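Sca-family protein (Rickettsia rickettsii, PDB 4LQ8) is a rickettsial surface cell antigen, here its N-terminal head region, and probably takes part in cell adhesion. Local coordinates at residues T207-K210 against T214-Q217; K280-A285 against Y302-T307; V242-K245 against T249-S252; I144-Y149 against I295-E300. One frame throughout, in Å; residues are numbered along the deposited sequence.

Interaction 1: residues T207-K210 against T214-Q217; sequences TLAK and TQVQ
The carbonyl oxygen Thr214 O receives the shortest polar bond of this contact, from Lys210 N at 2.8 Å. The CA-H of Ala209 also approaches Thr214 O, its CA 3.3 Å away, which makes a second, weaker contact to the same oxygen. Further along, Leu208 and Val216 form an antiparallel hydrogen-bonded pair: Leu208 N reaches Val216 O at 3.0 Å and Val216 N returns to Leu208 O. Thr207-Gln217 and Ala209-Gln215 are the non-hydrogen-bonded pairs that alternate with it.

The strand side chains separate onto two faces. On one, Leu208 and Val216 run alongside one another, Leu208 CD1 standing 4.1 Å from Val216 CB. From the turn, the extended Lys210 chain runs past Val216 with its CE 3.7 Å from Val216 CG2, and its NZ continues to a hydrogen bond with Gly299 O. Ile301 of strand 300-304 touches all three side chains, Leu208, Lys210 and Val216.

On the other face, Gln215 bends at chi2 (-91°), which folds its amide back over the neighbouring strand: NE2 comes 3.8 Å from Thr207 CG2, while OE1 lies near Ala209 CB. The Thr207 and Gln215 side chains are roughly perpendicular. At the far end a water joins Thr207 OG1, 2.7 Å away, to Gln217 NE2, whose N-H it accepts.

Alternating bonded and non-bonded pairs, with three residues between the segments, identify the turn end of a beta hairpin made by strands 206-209 and 215-224, neighbours in a six-stranded antiparallel sheet.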
loop_
_atom_site.group_PDB
_atom_site.type_symbol
_atom_site.label_atom_id
_atom_site.label_comp_id
_atom_site.label_asym_id
_atom_site.label_seq_id
_atom_site.Cartn_x
_atom_site.Cartn_y
_atom_site.Cartn_z
ATOM N N THR A 207 -6.966 9.572 -19.093
ATOM C CA THR A 207 -8.284 9.430 -18.490
ATOM C C THR A 207 -8.498 7.986 -18.033
ATOM O O THR A 207 -8.155 7.035 -18.737
ATOM C CB THR A 207 -9.386 9.879 -19.475
ATOM O OG1 THR A 207 -9.230 11.274 -19.723
ATOM C CG2 THR A 207 -10.799 9.612 -18.945
ATOM N N LEU A 208 -9.078 7.835 -16.852
ATOM C CA LEU A 208 -9.452 6.545 -16.308
ATOM C C LEU A 208 -10.949 6.576 -15.989
ATOM O O LEU A 208 -11.599 7.615 -16.145
ATOM C CB LEU A 208 -8.567 6.129 -15.105
ATOM C CG LEU A 208 -8.365 7.109 -13.965
ATOM C CD1 LEU A 208 -9.621 7.179 -13.078
ATOM C CD2 LEU A 208 -7.160 6.705 -13.114
ATOM N N ALA A 209 -11.510 5.444 -15.586
ATOM C CA ALA A 209 -12.930 5.421 -15.253
ATOM C C ALA A 209 -13.123 4.920 -13.842
ATOM O O ALA A 209 -12.398 4.025 -13.400
ATOM C CB ALA A 209 -13.698 4.547 -16.232
ATOM N N LYS A 210 -14.090 5.511 -13.127
ATOM C CA LYS A 210 -14.498 5.048 -11.794
ATOM C C LYS A 210 -15.332 3.770 -12.033
ATOM O O LYS A 210 -15.763 3.526 -13.172
ATOM C CB LYS A 210 -15.380 6.087 -11.088
ATOM C CG LYS A 210 -14.688 7.386 -10.740
ATOM C CD LYS A 210 -15.637 8.233 -9.928
ATOM C CE LYS A 210 -15.120 9.625 -9.726
ATOM N NZ LYS A 210 -16.087 10.458 -8.960
ATOM N N THR A 214 -17.903 6.837 -14.621
ATOM C CA THR A 214 -17.502 8.262 -14.657
ATOM C C THR A 214 -16.023 8.386 -15.068
ATOM O O THR A 214 -15.178 7.713 -14.485
ATOM C CB THR A 214 -17.715 8.929 -13.288
ATOM O OG1 THR A 214 -19.034 8.666 -12.825
ATOM C CG2 THR A 214 -17.447 10.438 -13.310
ATOM N N GLN A 215 -15.734 9.239 -16.067
ATOM C CA GLN A 215 -14.382 9.500 -16.597
ATOM C C GLN A 215 -13.673 10.570 -15.760
ATOM O O GLN A 215 -14.261 11.622 -15.473
ATOM C CB GLN A 215 -14.454 9.982 -18.053
ATOM C CG GLN A 215 -15.201 9.054 -19.007
ATOM C CD GLN A 215 -14.308 8.050 -19.659
ATOM O OE1 GLN A 215 -14.093 6.950 -19.153
ATOM N NE2 GLN A 215 -13.823 8.381 -20.828
ATOM N N VAL A 216 -12.416 10.319 -15.381
ATOM C CA VAL A 216 -11.637 11.280 -14.596
ATOM C C VAL A 216 -10.291 11.482 -15.295
ATOM O O VAL A 216 -9.573 10.502 -15.555
ATOM C CB VAL A 216 -11.437 10.803 -13.112
ATOM C CG1 VAL A 216 -10.510 11.730 -12.335
ATOM C CG2 VAL A 216 -12.770 10.645 -12.375
ATOM N N GLN A 217 -9.931 12.749 -15.575
ATOM C CA GLN A 217 -8.626 13.026 -16.144
ATOM C C GLN A 217 -7.597 13.178 -15.031
ATOM O O GLN A 217 -7.834 13.919 -14.074
ATOM C CB GLN A 217 -8.616 14.275 -17.030
ATOM C CG GLN A 217 -7.244 14.397 -17.737
ATOM C CD GLN A 217 -7.155 15.545 -18.684
ATOM O OE1 GLN A 217 -6.665 16.609 -18.319
ATOM N NE2 GLN A 217 -7.592 15.343 -19.919
HETATM O O HOH W 1 -7.090 12.677 -20.666
#

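Interaction 2: residues K280-A285 against Y302-T307; sequences KPLKFA and YTLAVT
Leu282 and Leu304 meet over strand 292-297 of a mixed beta-sheet, which lies between strands 282-285 and 300-304 and pairs antiparallel with both. The separation of the backbones supports this placement: the CA atoms of Leu282 and Leu304 are 9.3 Å apart, and no hydrogen bond joins the two segments.

The apolar contact is made by methyl groups. Leu282 holds CG anti to its backbone N (chi1 -170°), and the end of its side chain approaches Leu304, whose CB already points toward the other segment. Their CD1 atoms stand 3.5 Å apart, tighter than usual for carbons, so packing is close here. Ile295 of the intervening strand also touches Leu282, and Ala243 touches Leu304.

The aromatic contact involves backbone instead of side chain. Beyond the corner at Ala305, the chain brings Val306 and Thr307 up to the ring of Phe284, which also meets Tyr311 of helix 308-320. Thr307 stands at the N-cap of that helix, its OG1 bonded to Lys310 N, so the ring packs where strand gives way to helix. Val306 O lies at the ring edge, near its plane, 4.2 Å from Phe284 CE1, and the same CE1 is 3.8 Å from Thr307 C.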
loop_
_atom_site.group_PDB
_atom_site.type_symbol
_atom_site.label_atom_id
_atom_site.label_comp_id
_atom_site.label_asym_id
_atom_site.label_seq_id
_atom_site.Cartn_x
_atom_site.Cartn_y
_atom_site.Cartn_z
ATOM N N LYS A 280 -6.961 -1.019 -0.640
ATOM C CA LYS A 280 -7.255 -2.160 -1.506
ATOM C C LYS A 280 -8.721 -2.157 -1.990
ATOM O O LYS A 280 -9.576 -1.682 -1.254
ATOM C CB LYS A 280 -6.935 -3.519 -0.791
ATOM C CG LYS A 280 -5.442 -3.782 -0.525
ATOM C CD LYS A 280 -4.589 -3.817 -1.810
ATOM C CE LYS A 280 -3.178 -4.316 -1.601
ATOM N NZ LYS A 280 -2.285 -3.274 -1.034
ATOM N N PRO A 281 -9.047 -2.728 -3.175
ATOM C CA PRO A 281 -8.118 -3.293 -4.177
ATOM C C PRO A 281 -7.314 -2.152 -4.840
ATOM O O PRO A 281 -7.814 -1.039 -4.996
ATOM C CB PRO A 281 -9.071 -3.997 -5.168
ATOM C CG PRO A 281 -10.312 -3.170 -5.118
ATOM C CD PRO A 281 -10.444 -2.754 -3.665
ATOM N N LEU A 282 -6.072 -2.423 -5.180
ATOM C CA LEU A 282 -5.217 -1.442 -5.849
ATOM C C LEU A 282 -5.408 -1.546 -7.383
ATOM O O LEU A 282 -5.452 -2.649 -7.915
ATOM C CB LEU A 282 -3.747 -1.725 -5.466
ATOM C CG LEU A 282 -2.705 -0.683 -5.855
ATOM C CD1 LEU A 282 -2.999 0.675 -5.203
ATOM C CD2 LEU A 282 -1.332 -1.134 -5.439
ATOM N N LYS A 283 -5.556 -0.419 -8.074
ATOM C CA LYS A 283 -5.666 -0.453 -9.540
ATOM C C LYS A 283 -4.372 0.110 -10.150
ATOM O O LYS A 283 -3.658 0.855 -9.490
ATOM C CB LYS A 283 -6.883 0.363 -10.063
ATOM C CG LYS A 283 -8.249 0.083 -9.410
ATOM C CD LYS A 283 -8.718 -1.322 -9.676
ATOM C CE LYS A 283 -10.190 -1.499 -9.436
ATOM N NZ LYS A 283 -10.604 -2.850 -9.894
ATOM N N PHE A 284 -4.130 -0.192 -11.421
ATOM C CA PHE A 284 -3.017 0.333 -12.198
ATOM C C PHE A 284 -3.592 0.932 -13.453
ATOM O O PHE A 284 -4.476 0.335 -14.092
ATOM C CB PHE A 284 -1.944 -0.741 -12.506
ATOM C CG PHE A 284 -1.175 -1.076 -11.244
ATOM C CD1 PHE A 284 -0.191 -0.218 -10.759
ATOM C CD2 PHE A 284 -1.493 -2.205 -10.497
ATOM C CE1 PHE A 284 0.474 -0.494 -9.556
ATOM C CE2 PHE A 284 -0.807 -2.495 -9.312
ATOM C CZ PHE A 284 0.159 -1.629 -8.844
ATOM N N ALA A 285 -3.122 2.143 -13.778
ATOM C CA ALA A 285 -3.563 2.902 -14.932
ATOM C C ALA A 285 -2.825 2.378 -16.182
ATOM O O ALA A 285 -1.849 2.964 -16.621
ATOM C CB ALA A 285 -3.294 4.387 -14.695
ATOM N N TYR A 302 -7.531 8.836 -6.672
ATOM C CA TYR A 302 -6.216 9.240 -6.204
ATOM C C TYR A 302 -5.207 8.324 -6.855
ATOM O O TYR A 302 -5.522 7.161 -7.101
ATOM C CB TYR A 302 -6.074 9.073 -4.674
ATOM C CG TYR A 302 -7.066 9.871 -3.867
ATOM C CD1 TYR A 302 -6.769 11.158 -3.436
ATOM C CD2 TYR A 302 -8.286 9.326 -3.493
ATOM C CE1 TYR A 302 -7.682 11.901 -2.689
ATOM C CE2 TYR A 302 -9.216 10.068 -2.770
ATOM C CZ TYR A 302 -8.900 11.346 -2.346
ATOM O OH TYR A 302 -9.821 12.067 -1.628
ATOM N N THR A 303 -3.982 8.821 -7.087
ATOM C CA THR A 303 -2.908 7.965 -7.566
ATOM C C THR A 303 -1.986 7.744 -6.375
ATOM O O THR A 303 -1.966 8.565 -5.450
ATOM C CB THR A 303 -2.169 8.574 -8.761
ATOM O OG1 THR A 303 -1.579 9.821 -8.365
ATOM C CG2 THR A 303 -3.074 8.760 -9.982
ATOM N N LEU A 304 -1.231 6.640 -6.391
ATOM C CA LEU A 304 -0.227 6.371 -5.373
ATOM C C LEU A 304 1.136 6.533 -6.057
ATOM O O LEU A 304 1.196 6.484 -7.280
ATOM C CB LEU A 304 -0.413 4.982 -4.716
ATOM C CG LEU A 304 -1.784 4.728 -4.019
ATOM C CD1 LEU A 304 -1.806 3.372 -3.399
ATOM C CD2 LEU A 304 -2.005 5.691 -2.874
ATOM N N ALA A 305 2.226 6.728 -5.281
ATOM C CA ALA A 305 3.565 7.008 -5.818
ATOM C C ALA A 305 4.340 5.763 -6.223
ATOM O O ALA A 305 5.549 5.705 -6.048
ATOM C CB ALA A 305 4.355 7.831 -4.803
ATOM N N VAL A 306 3.649 4.765 -6.739
ATOM C CA VAL A 306 4.275 3.493 -7.107
ATOM C C VAL A 306 3.756 3.009 -8.469
ATOM O O VAL A 306 2.547 3.049 -8.739
ATOM C CB VAL A 306 4.106 2.449 -5.942
ATOM C CG1 VAL A 306 2.664 1.916 -5.805
ATOM C CG2 VAL A 306 5.119 1.312 -6.047
ATOM N N THR A 307 4.658 2.605 -9.337
ATOM C CA THR A 307 4.242 2.105 -10.649
ATOM C C THR A 307 3.998 0.610 -10.511
ATOM O O THR A 307 4.419 0.017 -9.526
ATOM C CB THR A 307 5.314 2.366 -11.720
ATOM O OG1 THR A 307 6.490 1.658 -11.341
ATOM C CG2 THR A 307 5.592 3.867 -11.967
#

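Interaction 3: residues V242-K245 against T249-S252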
loop_
_atom_site.group_PDB
_atom_site.type_symbol
_atom_site.label_atom_id
_atom_site.label_comp_id
_atom_site.label_asym_id
_atom_site.label_seq_id
_atom_site.Cartn_x
_atom_site.Cartn_y
_atom_site.Cartn_z
ATOM N N VAL A 242 1.683 9.854 0.849
ATOM C CA VAL A 242 0.271 10.184 0.675
ATOM C C VAL A 242 -0.187 10.046 -0.806
ATOM O O VAL A 242 0.578 10.298 -1.750
ATOM C CB VAL A 242 -0.068 11.574 1.301
ATOM C CG1 VAL A 242 0.471 12.737 0.444
ATOM C CG2 VAL A 242 -1.571 11.721 1.554
ATOM N N ALA A 243 -1.440 9.633 -0.975
ATOM C CA ALA A 243 -2.107 9.529 -2.269
ATOM C C ALA A 243 -2.292 10.951 -2.800
ATOM O O ALA A 243 -2.437 11.878 -2.001
ATOM C CB ALA A 243 -3.469 8.879 -2.077
ATOM N N LEU A 244 -2.256 11.140 -4.119
ATOM C CA LEU A 244 -2.464 12.475 -4.681
ATOM C C LEU A 244 -3.789 12.494 -5.401
ATOM O O LEU A 244 -4.159 11.495 -6.030
ATOM C CB LEU A 244 -1.354 12.863 -5.681
ATOM C CG LEU A 244 0.042 13.141 -5.129
ATOM C CD1 LEU A 244 0.974 13.568 -6.247
ATOM C CD2 LEU A 244 0.029 14.221 -4.037
ATOM N N LYS A 245 -4.461 13.652 -5.397
ATOM C CA LYS A 245 -5.706 13.856 -6.137
ATOM C C LYS A 245 -5.405 13.872 -7.646
ATOM O O LYS A 245 -4.231 13.946 -8.025
ATOM C CB LYS A 245 -6.382 15.169 -5.699
ATOM C CG LYS A 245 -6.773 15.181 -4.213
ATOM C CD LYS A 245 -7.796 16.257 -3.898
ATOM C CE LYS A 245 -7.189 17.601 -3.651
ATOM N NZ LYS A 245 -8.227 18.660 -3.534
ATOM N N THR A 249 -2.503 17.360 -6.407
ATOM C CA THR A 249 -2.430 18.011 -5.089
ATOM C C THR A 249 -2.727 16.998 -3.967
ATOM O O THR A 249 -3.370 15.967 -4.198
ATOM C CB THR A 249 -3.362 19.239 -5.002
ATOM O OG1 THR A 249 -4.700 18.803 -5.169
ATOM C CG2 THR A 249 -3.041 20.300 -6.034
ATOM N N LYS A 250 -2.284 17.314 -2.751
ATOM C CA LYS A 250 -2.464 16.448 -1.590
ATOM C C LYS A 250 -3.886 16.513 -1.049
ATOM O O LYS A 250 -4.512 17.568 -1.121
ATOM C CB LYS A 250 -1.407 16.752 -0.509
ATOM C CG LYS A 250 0.020 16.418 -0.990
ATOM C CD LYS A 250 1.092 16.455 0.089
ATOM C CE LYS A 250 1.586 17.836 0.448
ATOM N NZ LYS A 250 0.811 18.429 1.568
ATOM N N PRO A 251 -4.466 15.395 -0.562
ATOM C CA PRO A 251 -5.827 15.481 -0.008
ATOM C C PRO A 251 -5.774 16.042 1.416
ATOM O O PRO A 251 -4.677 16.232 1.968
ATOM C CB PRO A 251 -6.260 14.016 0.037
ATOM C CG PRO A 251 -4.989 13.263 0.291
ATOM C CD PRO A 251 -3.899 14.038 -0.393
ATOM N N SER A 252 -6.940 16.255 2.035
ATOM C CA SER A 252 -6.941 16.695 3.427
ATOM C C SER A 252 -6.615 15.478 4.322
ATOM O O SER A 252 -6.800 14.327 3.901
ATOM C CB SER A 252 -8.290 17.307 3.811
ATOM O OG SER A 252 -9.332 16.352 3.697
#
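One backbone hydrogen bond closes the two segments, Lys245 N to Thr249 O at 2.8 Å, nearly straight at the hydrogen (169°). The nearest CA atoms are those of Leu244 and Lys250, 5.0 Å apart.

Lys245 lies across Thr249. Its chain bends at chi3 (-84°), which brings CE to 3.2 Å from Thr249 OG1, while NZ stays farther from that hydroxyl. Lys245 CB and CG both lie 3.5 Å from Thr249 O, and by these distances it is the aliphatic part of the lysine that makes the contact. Thr249 OG1 has its hydrogen bond with Asp247 OD1, within the three-residue connection.

Apolar packing occupies the other end. Val242 and Pro251 overlap while heading opposite ways, with Val242 CG2 3.8 Å from Pro251 CD. The second valine methyl, CG1, meets Lys250 CD at 3.8 Å, the valine standing nearly square to the lysine chain. Leu244 CD2 reaches Lys250 CG, so Val242 and Leu244 both touch the aliphatic stem of this lysine, whose NZ continues to a salt bridge with Glu29. Pro251 CD also lies 3.1 Å from Ala243 O, and Tyr302 of strand 300-304 touches both Pro251 and Ala243.

With a single backbone bond and no regular strand in 249-252, this is a tight chain reversal, where the chain turns back after strand 236-245 of the mixed sheet and leads on to strand 258-265.

Interaction 4: residues I144-Y149 against I295-E300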
loop_
_atom_site.group_PDB
_atom_site.type_symbol
_atom_site.label_atom_id
_atom_site.label_comp_id
_atom_site.label_asym_id
_atom_site.label_seq_id
_atom_site.Cartn_x
_atom_site.Cartn_y
_atom_site.Cartn_z
ATOM N N ILE A 144 -11.764 1.502 7.348
ATOM C CA ILE A 144 -10.680 0.946 8.162
ATOM C C ILE A 144 -9.321 1.449 7.684
ATOM O O ILE A 144 -8.408 1.547 8.498
ATOM C CB ILE A 144 -10.732 -0.596 8.363
ATOM C CG1 ILE A 144 -10.547 -1.401 7.059
ATOM C CG2 ILE A 144 -12.055 -0.943 9.062
ATOM C CD1 ILE A 144 -9.149 -1.923 6.765
ATOM N N GLU A 145 -9.189 1.791 6.392
ATOM C CA GLU A 145 -7.938 2.330 5.850
ATOM C C GLU A 145 -7.655 3.733 6.380
ATOM O O GLU A 145 -6.542 3.978 6.845
ATOM C CB GLU A 145 -7.935 2.320 4.312
ATOM C CG GLU A 145 -7.621 0.949 3.742
ATOM C CD GLU A 145 -8.236 0.669 2.384
ATOM O OE1 GLU A 145 -8.853 1.585 1.798
ATOM O OE2 GLU A 145 -8.085 -0.471 1.892
ATOM N N ILE A 146 -8.657 4.634 6.324
ATOM C CA ILE A 146 -8.547 6.012 6.802
ATOM C C ILE A 146 -8.242 6.018 8.315
ATOM O O ILE A 146 -7.291 6.676 8.741
ATOM C CB ILE A 146 -9.818 6.838 6.422
ATOM C CG1 ILE A 146 -9.871 7.094 4.882
ATOM C CG2 ILE A 146 -9.914 8.165 7.236
ATOM C CD1 ILE A 146 -11.261 7.447 4.340
ATOM N N ALA A 147 -9.017 5.246 9.099
ATOM C CA ALA A 147 -8.839 5.136 10.551
ATOM C C ALA A 147 -7.516 4.441 10.885
ATOM O O ALA A 147 -6.834 4.870 11.804
ATOM C CB ALA A 147 -10.011 4.381 11.170
ATOM N N GLY A 148 -7.166 3.414 10.114
ATOM C CA GLY A 148 -5.947 2.638 10.280
ATOM C C GLY A 148 -4.700 3.477 10.118
ATOM O O GLY A 148 -3.836 3.460 11.003
ATOM N N TYR A 149 -4.610 4.242 8.998
ATOM C CA TYR A 149 -3.458 5.109 8.741
ATOM C C TYR A 149 -3.350 6.211 9.791
ATOM O O TYR A 149 -2.247 6.483 10.255
ATOM C CB TYR A 149 -3.442 5.651 7.294
ATOM C CG TYR A 149 -3.093 4.585 6.272
ATOM C CD1 TYR A 149 -1.888 3.895 6.342
ATOM C CD2 TYR A 149 -3.962 4.277 5.222
ATOM C CE1 TYR A 149 -1.577 2.890 5.433
ATOM C CE2 TYR A 149 -3.646 3.284 4.287
ATOM C CZ TYR A 149 -2.456 2.588 4.403
ATOM O OH TYR A 149 -2.113 1.608 3.496
ATOM N N ILE A 295 -6.459 4.450 -6.935
ATOM C CA ILE A 295 -7.562 3.953 -6.125
ATOM C C ILE A 295 -8.730 4.920 -6.251
ATOM O O ILE A 295 -8.546 6.118 -6.483
ATOM C CB ILE A 295 -7.172 3.780 -4.604
ATOM C CG1 ILE A 295 -6.580 5.078 -4.031
ATOM C CG2 ILE A 295 -6.198 2.602 -4.382
ATOM C CD1 ILE A 295 -7.020 5.425 -2.793
ATOM N N GLU A 296 -9.913 4.398 -6.036
ATOM C CA GLU A 296 -11.138 5.156 -5.903
ATOM C C GLU A 296 -11.344 5.076 -4.393
ATOM O O GLU A 296 -11.177 3.999 -3.844
ATOM C CB GLU A 296 -12.268 4.471 -6.664
ATOM C CG GLU A 296 -13.397 5.430 -6.976
ATOM C CD GLU A 296 -14.536 4.814 -7.757
ATOM O OE1 GLU A 296 -14.312 3.812 -8.481
ATOM O OE2 GLU A 296 -15.660 5.351 -7.652
ATOM N N HIS A 297 -11.551 6.204 -3.712
ATOM C CA HIS A 297 -11.670 6.268 -2.260
ATOM C C HIS A 297 -12.596 7.415 -1.923
ATOM O O HIS A 297 -12.345 8.557 -2.346
ATOM C CB HIS A 297 -10.275 6.503 -1.631
ATOM C CG HIS A 297 -10.054 5.712 -0.369
ATOM N ND1 HIS A 297 -10.469 6.191 0.876
ATOM C CD2 HIS A 297 -9.515 4.478 -0.208
ATOM C CE1 HIS A 297 -10.148 5.250 1.746
ATOM N NE2 HIS A 297 -9.569 4.199 1.144
ATOM N N GLY A 298 -13.675 7.116 -1.204
ATOM C CA GLY A 298 -14.702 8.102 -0.868
ATOM C C GLY A 298 -15.319 8.747 -2.104
ATOM O O GLY A 298 -15.627 9.937 -2.097
ATOM N N GLY A 299 -15.427 7.980 -3.185
ATOM C CA GLY A 299 -15.961 8.470 -4.454
ATOM C C GLY A 299 -15.012 9.325 -5.286
ATOM O O GLY A 299 -15.419 9.845 -6.327
ATOM N N GLU A 300 -13.731 9.472 -4.859
ATOM C CA GLU A 300 -12.733 10.266 -5.588
ATOM C C GLU A 300 -11.590 9.375 -6.044
ATOM O O GLU A 300 -11.321 8.345 -5.434
ATOM C CB GLU A 300 -12.182 11.414 -4.719
ATOM C CG GLU A 300 -13.204 12.462 -4.297
ATOM C CD GLU A 300 -13.689 13.374 -5.408
ATOM O OE1 GLU A 300 -12.955 14.326 -5.751
ATOM O OE2 GLU A 300 -14.798 13.133 -5.937
#
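Glu145 places CG anti to its carbonyl carbon and continues extended, which carries its carboxylate out from the helix to His297. The histidine comes from strand 292-297 with an unusual chi1 of -140°, directing its ring toward the helix. The two CA atoms nearest across the contact, those of Ile146 and His297, are still 9.6 Å apart, so side chains span the gap.

The polar link is His297 NE2 to Glu145 OE1, 2.8 Å, with an N-H...O angle of 158°. OE1 lies only slightly out of the ring plane and is met nearly along its C-O axis, although the carboxylate and ring planes are turned 34° from each other. The other oxygen, Glu145 OE2, accepts from Gln77 NE2 and from Lys280 N. The carboxylate is thus held through both oxygens, which should fix its rotation and satisfy its buried charge. A carboxylate on NE2 would probably stabilise a protonated imidazole.

Ile146, one residue on, supplies the apolar side. Its CD1 meets the ring edge, near the plane, 3.6 Å from His297 CE1, and CG1 lies equally close to that atom. Isoleucine and histidine reach past one another from their opposing backbones. Lys138 and Glu142 of the same helix also touch His297.

His297 opens a type I' turn to Glu300, closed by Glu300 N to His297 O at 3.0 Å, with His297 N returning to Glu300 O and with Gly298 and Gly299 at its centre. This is a buried His-carboxylate hydrogen bond between helix 135-155 and the tight hairpin of strands 292-297 and 300-304 in the mixed sheet.

Interactions 2 and 4 are buried, whereas 1 and 3 are only partly so. Interactions 2, 3 and 4 reach one mixed sheet: strand 300-304 hydrogen-bonds to Leu244 of interaction 3 through Thr303 N and to Ile295 of interaction 4 through Tyr302 O, and it also packs on interaction 1 through Ile301. A backbone-to-carboxylate bond links interactions 2 and 4. Interaction 1 belongs to the six-stranded sheet, and the lysine at its turn reaches the turn of interaction 4. Chemistry follows position: backbone bonds close the local reversals 1 and 3, methyl and ring packing joins the strands of 2, and a side-chain bond ties helix to sheet in 4.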